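Local coordinates for protein Glucanase/chitosanase (Paenibacillus fukuinensis, PDB 4ZZ8) that probably hydrolyses glycosidic bonds in glucans and chitosan as a whole enzyme, the present piece being its discoidin-like F5/8 type C domain, here holding glucosamine, at residues Tyr51-Ser56 with Ala113-Val118; Val63-Glu68 with Trp132-Tyr137; Ser76-Asn81 with Trp90-Ser95. All blocks are in the same frame, centred on the assembly; numbering follows the deposited sequence. Where two conformers were deposited one is given.

Interaction 1: Tyr51-Ser56 with Ala113-Val118; sequences YINLGS and AKFVRV. With EDO (1,2-ethanediol), chain H; SO4 (sulfate ion), chain E.
I52 and V116 exchange two backbone hydrogen bonds, I52 N to V116 O at 2.9 Å and V116 N to I52 O at 3.1 Å, and L54 N adds a third to K114 O at 2.8 Å. At the strand end N53 OD1 turns back to accept from G55 N, an Asx turn. In one of its two conformers K114 extends NZ to G84 O and to a water shared with N53 ND2. These antiparallel strands, 48-54 and 115-123, are neighbours in the five-stranded sheet of the discoidin-like beta sandwich; a classic bulge at K114 and F115, both facing S80, opens the second. On the face bearing Y51, N53 and F115, F115 sets its edge toward the face of the Y51 ring, planes at 87°, and CE2 of F115 reaches CG of N53 at 3.4 Å. A 1,2-ethanediol lies at the edges of both rings. The bend of R117 at chi3 (78°) carries its guanidinium edge to a sulfate ion, NH1 and NH2 each bonding one oxygen, and NH2 also bonds Q78. On the face bearing I52 and V116, both pack on F134, and L54 CD1 reaches V116 CG2 at 3.9 Å.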
loop_
_atom_site.group_PDB
_atom_site.type_symbol
_atom_site.label_atom_id
_atom_site.label_comp_id
_atom_site.label_asym_id
_atom_site.label_seq_id
_atom_site.Cartn_x
_atom_site.Cartn_y
_atom_site.Cartn_z
ATOM N N TYR A 51 -5.039 -0.367 -1.835
ATOM C CA TYR A 51 -5.542 0.532 -0.784
ATOM C C TYR A 51 -6.259 -0.245 0.286
ATOM O O TYR A 51 -6.737 -1.368 0.099
ATOM C CB TYR A 51 -6.407 1.669 -1.326
ATOM C CG TYR A 51 -7.808 1.375 -1.818
ATOM C CD1 TYR A 51 -8.834 1.020 -0.947
ATOM C CD2 TYR A 51 -8.092 1.570 -3.140
ATOM C CE1 TYR A 51 -10.096 0.773 -1.410
ATOM C CE2 TYR A 51 -9.370 1.357 -3.644
ATOM C CZ TYR A 51 -10.336 0.899 -2.771
ATOM O OH TYR A 51 -11.649 0.737 -3.249
ATOM N N ILE A 52 -6.249 0.385 1.434
ATOM C CA ILE A 52 -6.880 -0.139 2.653
ATOM C C ILE A 52 -8.016 0.814 3.044
ATOM O O ILE A 52 -7.868 2.060 3.007
ATOM C CB ILE A 52 -5.880 -0.165 3.770
ATOM C CG1 ILE A 52 -4.601 -0.998 3.434
ATOM C CG2 ILE A 52 -6.505 -0.678 5.064
ATOM C CD1 ILE A 52 -3.425 -0.640 4.232
ATOM N N ASN A 53 -9.155 0.249 3.356
ATOM C CA ASN A 53 -10.264 0.993 3.986
ATOM C C ASN A 53 -10.125 0.868 5.466
ATOM O O ASN A 53 -10.293 -0.198 6.051
ATOM C CB ASN A 53 -11.578 0.396 3.518
ATOM C CG ASN A 53 -12.798 1.127 4.052
ATOM O OD1 ASN A 53 -12.715 1.913 4.977
ATOM N ND2 ASN A 53 -13.969 0.783 3.498
ATOM N N LEU A 54 -9.740 1.958 6.104
ATOM C CA LEU A 54 -9.476 1.910 7.512
ATOM C C LEU A 54 -10.769 1.768 8.310
ATOM O O LEU A 54 -10.695 1.538 9.536
ATOM C CB LEU A 54 -8.709 3.175 7.967
ATOM C CG LEU A 54 -7.309 3.370 7.437
ATOM C CD1 LEU A 54 -6.759 4.744 7.932
ATOM C CD2 LEU A 54 -6.326 2.281 7.759
ATOM N N GLY A 55 -11.912 2.038 7.696
ATOM C CA GLY A 55 -13.248 1.691 8.318
ATOM C C GLY A 55 -13.894 2.850 9.037
ATOM O O GLY A 55 -15.054 2.761 9.447
ATOM N N SER A 56 -13.101 3.902 9.263
ATOM C CA SER A 56 -13.488 5.080 10.013
ATOM C C SER A 56 -12.362 6.059 9.747
ATOM O O SER A 56 -11.293 5.655 9.324
ATOM C CB SER A 56 -13.591 4.812 11.524
ATOM O OG SER A 56 -12.359 4.571 12.218
ATOM N N ALA A 113 -7.560 10.313 7.508
ATOM C CA ALA A 113 -7.619 9.429 6.310
ATOM C C ALA A 113 -8.672 8.358 6.608
ATOM O O ALA A 113 -8.746 7.900 7.749
ATOM C CB ALA A 113 -6.308 8.781 6.020
ATOM N N LYS A 114 -9.564 8.093 5.645
ATOM C CA LYS A 114 -10.397 6.889 5.726
ATOM C C LYS A 114 -9.809 5.760 4.909
ATOM O O LYS A 114 -10.005 4.602 5.234
ATOM C CB LYS A 114 -11.816 7.101 5.264
ATOM C CG LYS A 114 -12.685 6.037 5.888
ATOM C CD LYS A 114 -13.965 5.786 5.163
ATOM C CE LYS A 114 -14.435 4.363 5.399
ATOM N NZ LYS A 114 -15.913 4.311 5.293
ATOM N N PHE A 115 -9.049 6.097 3.864
ATOM C CA PHE A 115 -8.370 5.051 2.999
ATOM C C PHE A 115 -6.918 5.478 2.848
ATOM O O PHE A 115 -6.605 6.699 2.837
ATOM C CB PHE A 115 -8.976 4.958 1.599
ATOM C CG PHE A 115 -10.485 4.694 1.599
ATOM C CD1 PHE A 115 -11.364 5.766 1.700
ATOM C CD2 PHE A 115 -10.996 3.434 1.404
ATOM C CE1 PHE A 115 -12.715 5.616 1.688
ATOM C CE2 PHE A 115 -12.360 3.251 1.420
ATOM C CZ PHE A 115 -13.241 4.351 1.539
ATOM N N VAL A 116 -6.022 4.502 2.660
ATOM C CA VAL A 116 -4.603 4.770 2.436
ATOM C C VAL A 116 -4.229 3.865 1.251
ATOM O O VAL A 116 -4.558 2.691 1.217
ATOM C CB VAL A 116 -3.703 4.392 3.608
ATOM C CG1 VAL A 116 -2.297 4.955 3.302
ATOM C CG2 VAL A 116 -4.285 4.846 4.895
ATOM N N ARG A 117 -3.530 4.459 0.279
ATOM C CA ARG A 117 -3.150 3.713 -0.971
ATOM C C ARG A 117 -1.669 3.807 -1.169
ATOM O O ARG A 117 -1.088 4.869 -1.008
ATOM C CB ARG A 117 -3.830 4.387 -2.180
ATOM C CG ARG A 117 -3.670 3.565 -3.505
ATOM C CD ARG A 117 -4.647 3.974 -4.563
ATOM N NE ARG A 117 -4.318 5.202 -5.261
ATOM C CZ ARG A 117 -4.686 5.502 -6.503
ATOM N NH1 ARG A 117 -5.414 4.664 -7.201
ATOM N NH2 ARG A 117 -4.213 6.623 -7.083
ATOM N N VAL A 118 -1.034 2.695 -1.552
ATOM C CA VAL A 118 0.289 2.702 -2.171
ATOM C C VAL A 118 0.041 2.702 -3.649
ATOM O O VAL A 118 -0.585 1.768 -4.154
ATOM C CB VAL A 118 1.139 1.491 -1.746
ATOM C CG1 VAL A 118 2.457 1.470 -2.524
ATOM C CG2 VAL A 118 1.381 1.485 -0.252
HETATM C C1 EDO H . -14.041 -2.380 0.540
HETATM O O1 EDO H . -14.546 -1.910 1.826
HETATM C C2 EDO H . -12.784 -1.583 0.254
HETATM O O2 EDO H . -13.082 -0.128 0.364
HETATM S S SO4 E . -5.830 6.578 -10.548
HETATM O O1 SO4 E . -5.253 6.392 -11.898
HETATM O O2 SO4 E . -6.014 5.187 -10.001
HETATM O O3 SO4 E . -4.827 7.448 -9.869
HETATM O O4 SO4 E . -7.065 7.276 -10.649
HETATM O O HOH W 1 -16.608 1.844 4.482
#

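Interaction 2: Val63-Glu68 with Trp132-Tyr137; sequences VKLNWE and WEFEVY. With GCS (2-amino-2-deoxy-beta-D-glucopyranose), chain C.
W132 lays one indole face against the side chain of E68, whose CB stands 3.4 Å above the ring plane toward its rim, with CG of E68 close to CZ2 of W132. The indole is brought there by chi1 of -63°, which sets CG beside the backbone N of W132; the amide of N66 also meets it, ND2 lying 3.5 Å from W132 CD1 with amide and ring planes 53° apart, and R38 makes a cation-pi contact. The E68 chain leaves with CG opposite its own N (chi1 -171°) and bends at chi2, which carries the carboxylate past the indole to a glucosamine, whose O4 donates to OE1 and O6 to OE2, each at 2.6 Å. Farther along, K64 and E135 run side by side. CD of K64 touches OE1 of E135 at 3.3 Å, but the charged ends meet through a water that accepts from K64 NZ and donates to E135 OE1. The Y137 hydroxyl also donates to that OE1, at 2.6 Å from above the carboxylate plane, so two donors grip one oxygen. On the opposite, buried face the F134 ring packs its CD1 on L65 CD2 at 3.6 Å and its CE1 on V63 CG1. In these antiparallel strands K64 and E135 trade backbone bonds; N66 N bonds E133 O, while N66 O takes a bond from W132 N and a weak one from E133 N, the classic beta bulge at the sugar end. R38, E21 and Y43 complete a sugar site formed largely by loops at one end of the beta sandwich, consistent with carbohydrate-binding relatives of the discoidin domain.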
loop_
_atom_site.group_PDB
_atom_site.type_symbol
_atom_site.label_atom_id
_atom_site.label_comp_id
_atom_site.label_asym_id
_atom_site.label_seq_id
_atom_site.Cartn_x
_atom_site.Cartn_y
_atom_site.Cartn_z
ATOM N N VAL A 63 3.601 5.049 7.703
ATOM C CA VAL A 63 3.358 3.788 6.972
ATOM C C VAL A 63 4.603 2.987 6.949
ATOM O O VAL A 63 5.699 3.523 6.611
ATOM C CB VAL A 63 2.817 4.111 5.559
ATOM C CG1 VAL A 63 2.872 2.925 4.609
ATOM C CG2 VAL A 63 1.439 4.695 5.575
ATOM N N LYS A 64 4.493 1.692 7.216
ATOM C CA LYS A 64 5.641 0.815 7.041
ATOM C C LYS A 64 5.311 -0.221 5.976
ATOM O O LYS A 64 4.285 -0.909 6.077
ATOM C CB LYS A 64 6.017 0.144 8.363
ATOM C CG LYS A 64 7.221 -0.811 8.306
ATOM C CD LYS A 64 7.480 -1.525 9.625
ATOM C CE LYS A 64 8.561 -0.845 10.415
ATOM N NZ LYS A 64 8.807 -1.673 11.618
ATOM N N LEU A 65 6.151 -0.235 4.923
ATOM C CA LEU A 65 6.064 -1.186 3.856
ATOM C C LEU A 65 7.145 -2.236 4.039
ATOM O O LEU A 65 8.327 -1.937 4.255
ATOM C CB LEU A 65 6.224 -0.510 2.519
ATOM C CG LEU A 65 5.221 0.604 2.198
ATOM C CD1 LEU A 65 5.436 1.229 0.824
ATOM C CD2 LEU A 65 3.762 0.195 2.443
ATOM N N ASN A 66 6.756 -3.461 3.891
ATOM C CA ASN A 66 7.722 -4.558 3.837
ATOM C C ASN A 66 7.625 -5.143 2.432
ATOM O O ASN A 66 6.689 -5.917 2.144
ATOM C CB ASN A 66 7.356 -5.605 4.869
ATOM C CG ASN A 66 8.320 -6.802 4.889
ATOM O OD1 ASN A 66 8.182 -7.674 5.785
ATOM N ND2 ASN A 66 9.195 -6.898 3.981
ATOM N N TRP A 67 8.524 -4.741 1.566
ATOM C CA TRP A 67 8.544 -5.141 0.166
ATOM C C TRP A 67 9.127 -6.541 0.009
ATOM O O TRP A 67 10.158 -6.844 0.609
ATOM C CB TRP A 67 9.307 -4.184 -0.713
ATOM C CG TRP A 67 8.792 -2.794 -0.817
ATOM C CD1 TRP A 67 9.211 -1.687 -0.104
ATOM C CD2 TRP A 67 7.787 -2.333 -1.731
ATOM N NE1 TRP A 67 8.488 -0.585 -0.542
ATOM C CE2 TRP A 67 7.652 -0.962 -1.565
ATOM C CE3 TRP A 67 6.991 -2.980 -2.697
ATOM C CZ2 TRP A 67 6.702 -0.213 -2.289
ATOM C CZ3 TRP A 67 6.085 -2.259 -3.386
ATOM C CH2 TRP A 67 5.932 -0.909 -3.185
ATOM N N GLU A 68 8.555 -7.289 -0.924
ATOM C CA GLU A 68 9.223 -8.453 -1.520
ATOM C C GLU A 68 10.214 -8.002 -2.585
ATOM O O GLU A 68 10.357 -6.821 -2.835
ATOM C CB GLU A 68 8.132 -9.392 -2.044
ATOM C CG GLU A 68 8.553 -10.769 -2.519
ATOM C CD GLU A 68 8.810 -10.931 -4.031
ATOM O OE1 GLU A 68 8.493 -10.029 -4.879
ATOM O OE2 GLU A 68 9.457 -11.992 -4.364
ATOM N N TRP A 132 4.812 -7.863 1.337
ATOM C CA TRP A 132 4.496 -8.793 2.391
ATOM C C TRP A 132 3.564 -8.162 3.403
ATOM O O TRP A 132 2.668 -8.764 3.908
ATOM C CB TRP A 132 5.772 -9.199 3.117
ATOM C CG TRP A 132 6.846 -9.956 2.326
ATOM C CD1 TRP A 132 8.072 -9.436 1.879
ATOM C CD2 TRP A 132 6.797 -11.303 1.845
ATOM N NE1 TRP A 132 8.782 -10.402 1.193
ATOM C CE2 TRP A 132 8.021 -11.538 1.134
ATOM C CE3 TRP A 132 5.875 -12.333 1.926
ATOM C CZ2 TRP A 132 8.316 -12.793 0.600
ATOM C CZ3 TRP A 132 6.128 -13.577 1.300
ATOM C CH2 TRP A 132 7.365 -13.762 0.652
ATOM N N GLU A 133 3.825 -6.917 3.716
ATOM C CA GLU A 133 3.006 -6.128 4.627
ATOM C C GLU A 133 2.959 -4.663 4.260
ATOM O O GLU A 133 3.903 -4.057 3.756
ATOM C CB GLU A 133 3.452 -6.262 6.127
ATOM C CG GLU A 133 3.113 -7.607 6.726
ATOM C CD GLU A 133 1.660 -7.869 6.906
ATOM O OE1 GLU A 133 0.917 -7.131 7.665
ATOM O OE2 GLU A 133 1.086 -8.749 6.315
ATOM N N PHE A 134 1.803 -4.073 4.575
ATOM C CA PHE A 134 1.487 -2.620 4.393
ATOM C C PHE A 134 0.794 -2.223 5.726
ATOM O O PHE A 134 -0.336 -2.620 5.960
ATOM C CB PHE A 134 0.513 -2.498 3.204
ATOM C CG PHE A 134 -0.064 -1.127 2.915
ATOM C CD1 PHE A 134 0.350 0.026 3.584
ATOM C CD2 PHE A 134 -0.984 -0.964 1.858
ATOM C CE1 PHE A 134 -0.259 1.266 3.271
ATOM C CE2 PHE A 134 -1.596 0.225 1.555
ATOM C CZ PHE A 134 -1.246 1.372 2.279
ATOM N N GLU A 135 1.564 -1.583 6.578
ATOM C CA GLU A 135 1.175 -1.209 7.962
ATOM C C GLU A 135 0.932 0.285 8.029
ATOM O O GLU A 135 1.591 1.088 7.322
ATOM C CB GLU A 135 2.287 -1.576 8.936
ATOM C CG GLU A 135 2.710 -3.038 8.823
ATOM C CD GLU A 135 3.884 -3.404 9.722
ATOM O OE1 GLU A 135 4.395 -2.534 10.439
ATOM O OE2 GLU A 135 4.345 -4.540 9.559
ATOM N N VAL A 136 -0.050 0.688 8.838
ATOM C CA VAL A 136 -0.404 2.090 9.004
ATOM C C VAL A 136 -0.521 2.438 10.464
ATOM O O VAL A 136 -1.149 1.664 11.191
ATOM C CB VAL A 136 -1.755 2.327 8.343
ATOM C CG1 VAL A 136 -2.252 3.742 8.537
ATOM C CG2 VAL A 136 -1.697 1.963 6.835
ATOM N N TYR A 137 0.053 3.585 10.860
ATOM C CA TYR A 137 0.148 3.989 12.283
ATOM C C TYR A 137 -0.263 5.423 12.485
ATOM O O TYR A 137 -0.044 6.283 11.593
ATOM C CB TYR A 137 1.551 3.766 12.798
ATOM C CG TYR A 137 1.990 2.359 12.715
ATOM C CD1 TYR A 137 1.682 1.436 13.715
ATOM C CD2 TYR A 137 2.771 1.909 11.691
ATOM C CE1 TYR A 137 2.033 0.116 13.589
ATOM C CE2 TYR A 137 3.167 0.594 11.606
ATOM C CZ TYR A 137 2.806 -0.296 12.570
ATOM O OH TYR A 137 3.183 -1.618 12.499
HETATM C C1 GCS C . 8.396 -14.273 -9.397
HETATM C C2 GCS C . 7.140 -14.432 -8.580
HETATM C C3 GCS C . 6.706 -13.028 -8.137
HETATM C C4 GCS C . 7.872 -12.302 -7.478
HETATM C C5 GCS C . 9.130 -12.298 -8.335
HETATM C C6 GCS C . 10.329 -11.703 -7.665
HETATM N N2 GCS C . 6.089 -15.081 -9.309
HETATM O O3 GCS C . 5.536 -13.255 -7.300
HETATM O O4 GCS C . 7.451 -10.993 -7.115
HETATM O O5 GCS C . 9.398 -13.664 -8.672
HETATM O O6 GCS C . 10.747 -12.448 -6.554
HETATM O O HOH W 2 6.363 -3.293 12.120
#

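Interaction 3: Ser76-Asn81 with Trp90-Ser95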
loop_
_atom_site.group_PDB
_atom_site.type_symbol
_atom_site.label_atom_id
_atom_site.label_comp_id
_atom_site.label_asym_id
_atom_site.label_seq_id
_atom_site.Cartn_x
_atom_site.Cartn_y
_atom_site.Cartn_z
ATOM N N SER A 76 3.987 6.489 -4.496
ATOM C CA SER A 76 3.444 7.419 -3.540
ATOM C C SER A 76 2.525 6.726 -2.527
ATOM O O SER A 76 1.965 5.658 -2.748
ATOM C CB SER A 76 2.659 8.414 -4.271
ATOM O OG SER A 76 1.575 7.858 -5.018
ATOM N N ILE A 77 2.442 7.366 -1.390
ATOM C CA ILE A 77 1.460 7.037 -0.346
ATOM C C ILE A 77 0.398 8.101 -0.427
ATOM O O ILE A 77 0.703 9.301 -0.459
ATOM C CB ILE A 77 2.062 7.000 1.057
ATOM C CG1 ILE A 77 3.225 6.010 1.118
ATOM C CG2 ILE A 77 0.995 6.704 2.089
ATOM C CD1 ILE A 77 2.895 4.554 0.829
ATOM N N GLN A 78 -0.844 7.710 -0.510
ATOM C CA GLN A 78 -1.933 8.605 -0.740
ATOM C C GLN A 78 -3.056 8.328 0.265
ATOM O O GLN A 78 -3.260 7.198 0.660
ATOM C CB GLN A 78 -2.516 8.479 -2.139
ATOM C CG GLN A 78 -1.420 8.600 -3.180
ATOM C CD GLN A 78 -1.985 8.445 -4.581
ATOM O OE1 GLN A 78 -2.788 7.608 -4.905
ATOM N NE2 GLN A 78 -1.545 9.316 -5.419
ATOM N N VAL A 79 -3.830 9.375 0.555
ATOM C CA VAL A 79 -5.002 9.181 1.422
ATOM C C VAL A 79 -6.260 9.632 0.729
ATOM O O VAL A 79 -6.282 10.489 -0.194
ATOM C CB VAL A 79 -4.895 9.919 2.777
ATOM C CG1 VAL A 79 -3.641 9.456 3.483
ATOM C CG2 VAL A 79 -4.853 11.428 2.547
ATOM N N SER A 80 -7.387 9.059 1.135
ATOM C CA SER A 80 -8.668 9.554 0.715
ATOM C C SER A 80 -9.561 9.723 1.934
ATOM O O SER A 80 -9.525 8.933 2.868
ATOM C CB SER A 80 -9.406 8.629 -0.217
ATOM O OG SER A 80 -10.673 9.113 -0.589
ATOM N N ASN A 81 -10.383 10.784 1.855
ATOM C CA ASN A 81 -11.375 10.994 2.915
ATOM C C ASN A 81 -12.754 10.960 2.344
ATOM O O ASN A 81 -13.706 11.532 2.960
ATOM C CB ASN A 81 -11.072 12.316 3.676
ATOM C CG ASN A 81 -9.952 12.151 4.618
ATOM O OD1 ASN A 81 -10.156 11.545 5.700
ATOM N ND2 ASN A 81 -8.780 12.534 4.222
ATOM N N TRP A 90 -7.846 10.880 -4.432
ATOM C CA TRP A 90 -6.620 10.577 -3.694
ATOM C C TRP A 90 -5.774 11.835 -3.510
ATOM O O TRP A 90 -5.643 12.626 -4.461
ATOM C CB TRP A 90 -5.818 9.521 -4.419
ATOM C CG TRP A 90 -6.540 8.217 -4.438
ATOM C CD1 TRP A 90 -7.162 7.647 -5.509
ATOM C CD2 TRP A 90 -6.750 7.324 -3.338
ATOM N NE1 TRP A 90 -7.752 6.446 -5.156
ATOM C CE2 TRP A 90 -7.531 6.239 -3.830
ATOM C CE3 TRP A 90 -6.382 7.327 -1.988
ATOM C CZ2 TRP A 90 -7.860 5.167 -3.044
ATOM C CZ3 TRP A 90 -6.730 6.262 -1.214
ATOM C CH2 TRP A 90 -7.493 5.202 -1.733
ATOM N N THR A 91 -5.084 11.940 -2.378
ATOM C CA THR A 91 -4.133 12.962 -2.063
ATOM C C THR A 91 -2.834 12.391 -1.669
ATOM O O THR A 91 -2.759 11.645 -0.722
ATOM C CB THR A 91 -4.709 13.829 -0.874
ATOM O OG1 THR A 91 -5.983 14.388 -1.224
ATOM C CG2 THR A 91 -3.687 14.943 -0.519
ATOM N N THR A 92 -1.761 12.679 -2.399
ATOM C CA THR A 92 -0.444 12.226 -2.062
ATOM C C THR A 92 0.062 12.874 -0.808
ATOM O O THR A 92 0.097 14.124 -0.762
ATOM C CB THR A 92 0.564 12.465 -3.212
ATOM O OG1 THR A 92 0.094 11.721 -4.360
ATOM C CG2 THR A 92 1.978 12.152 -2.833
ATOM N N VAL A 93 0.474 12.076 0.145
ATOM C CA VAL A 93 1.102 12.565 1.355
ATOM C C VAL A 93 2.620 12.343 1.420
ATOM O O VAL A 93 3.318 12.923 2.311
ATOM C CB VAL A 93 0.393 11.976 2.611
ATOM C CG1 VAL A 93 -1.028 12.350 2.620
ATOM C CG2 VAL A 93 0.554 10.442 2.742
ATOM N N TYR A 94 3.150 11.466 0.544
ATOM C CA TYR A 94 4.557 11.163 0.479
ATOM C C TYR A 94 4.794 10.527 -0.877
ATOM O O TYR A 94 3.933 9.749 -1.342
ATOM C CB TYR A 94 4.933 10.152 1.544
ATOM C CG TYR A 94 6.361 9.607 1.376
ATOM C CD1 TYR A 94 7.458 10.276 1.891
ATOM C CD2 TYR A 94 6.604 8.403 0.692
ATOM C CE1 TYR A 94 8.751 9.778 1.699
ATOM C CE2 TYR A 94 7.886 7.911 0.517
ATOM C CZ TYR A 94 8.951 8.604 1.047
ATOM O OH TYR A 94 10.250 8.109 0.867
ATOM N N SER A 95 5.916 10.837 -1.511
ATOM C CA SER A 95 6.349 10.068 -2.673
ATOM C C SER A 95 7.884 10.017 -2.708
ATOM O O SER A 95 8.566 10.827 -2.088
ATOM C CB SER A 95 5.721 10.573 -3.945
ATOM O OG SER A 95 6.318 11.743 -4.268
HETATM O O HOH W 3 -8.242 12.998 -0.911
#
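V79 and V93 form the tight side: CG1 of V93 reaches CG2 of V79 at 3.9 Å, and CG2 of V93 meets CG2 of I77 at 3.8 Å, over a core including I60, I106 and F108. V79 and T91 trade backbone bonds in both directions. The strands are the arms of the beta hairpin 75-80 and 91-96 at one edge of the five-stranded sheet, and a classic bulge puts V93 and Y94 both opposite I77, whose O takes a bond from V93 N and a weak one from Y94 N. On the other face the amide of Q78 lies nearly parallel to the W90 indole (10°), OE1 3.6 Å from W90 CB, while NE2 donates in the amide plane to T92 OG1 at 3.1 Å. Since Q78 OE1 also accepts from R117 NH2, a leucine here would probably deprive both T92 and R117 of a partner. CB of S80 sits over the six-membered ring of W90, a CH-pi contact at 4.0 Å from its centroid. Toward solvent, where T91, T92 and S95 are exposed, S76 and S95 touch by little more than CB to CB at 3.8 Å, and T91 OG1 shares a water with V79 O.

How the interactions relate
Interactions 1 and 3 lie in the five-stranded sheet, their centres about 10 Å apart, because strands 115-123 and 75-80 are neighbours there; R117 N to Q78 O is a probable hydrogen bond, and the R117 guanidinium lies on W90. Interaction 2 belongs to the four-stranded sheet, about 13 Å from interaction 1 and 15 Å from interaction 3 between centres. F134 and L65 pack across the sandwich on V118, and V63 and L65 on I77. Along the chain the segments of interactions 1 and 2 alternate, while the hairpin of interaction 3 falls between the halves of both. The chain therefore passes between the two sheets, whose side chains share one core, with the glucosamine site at one end.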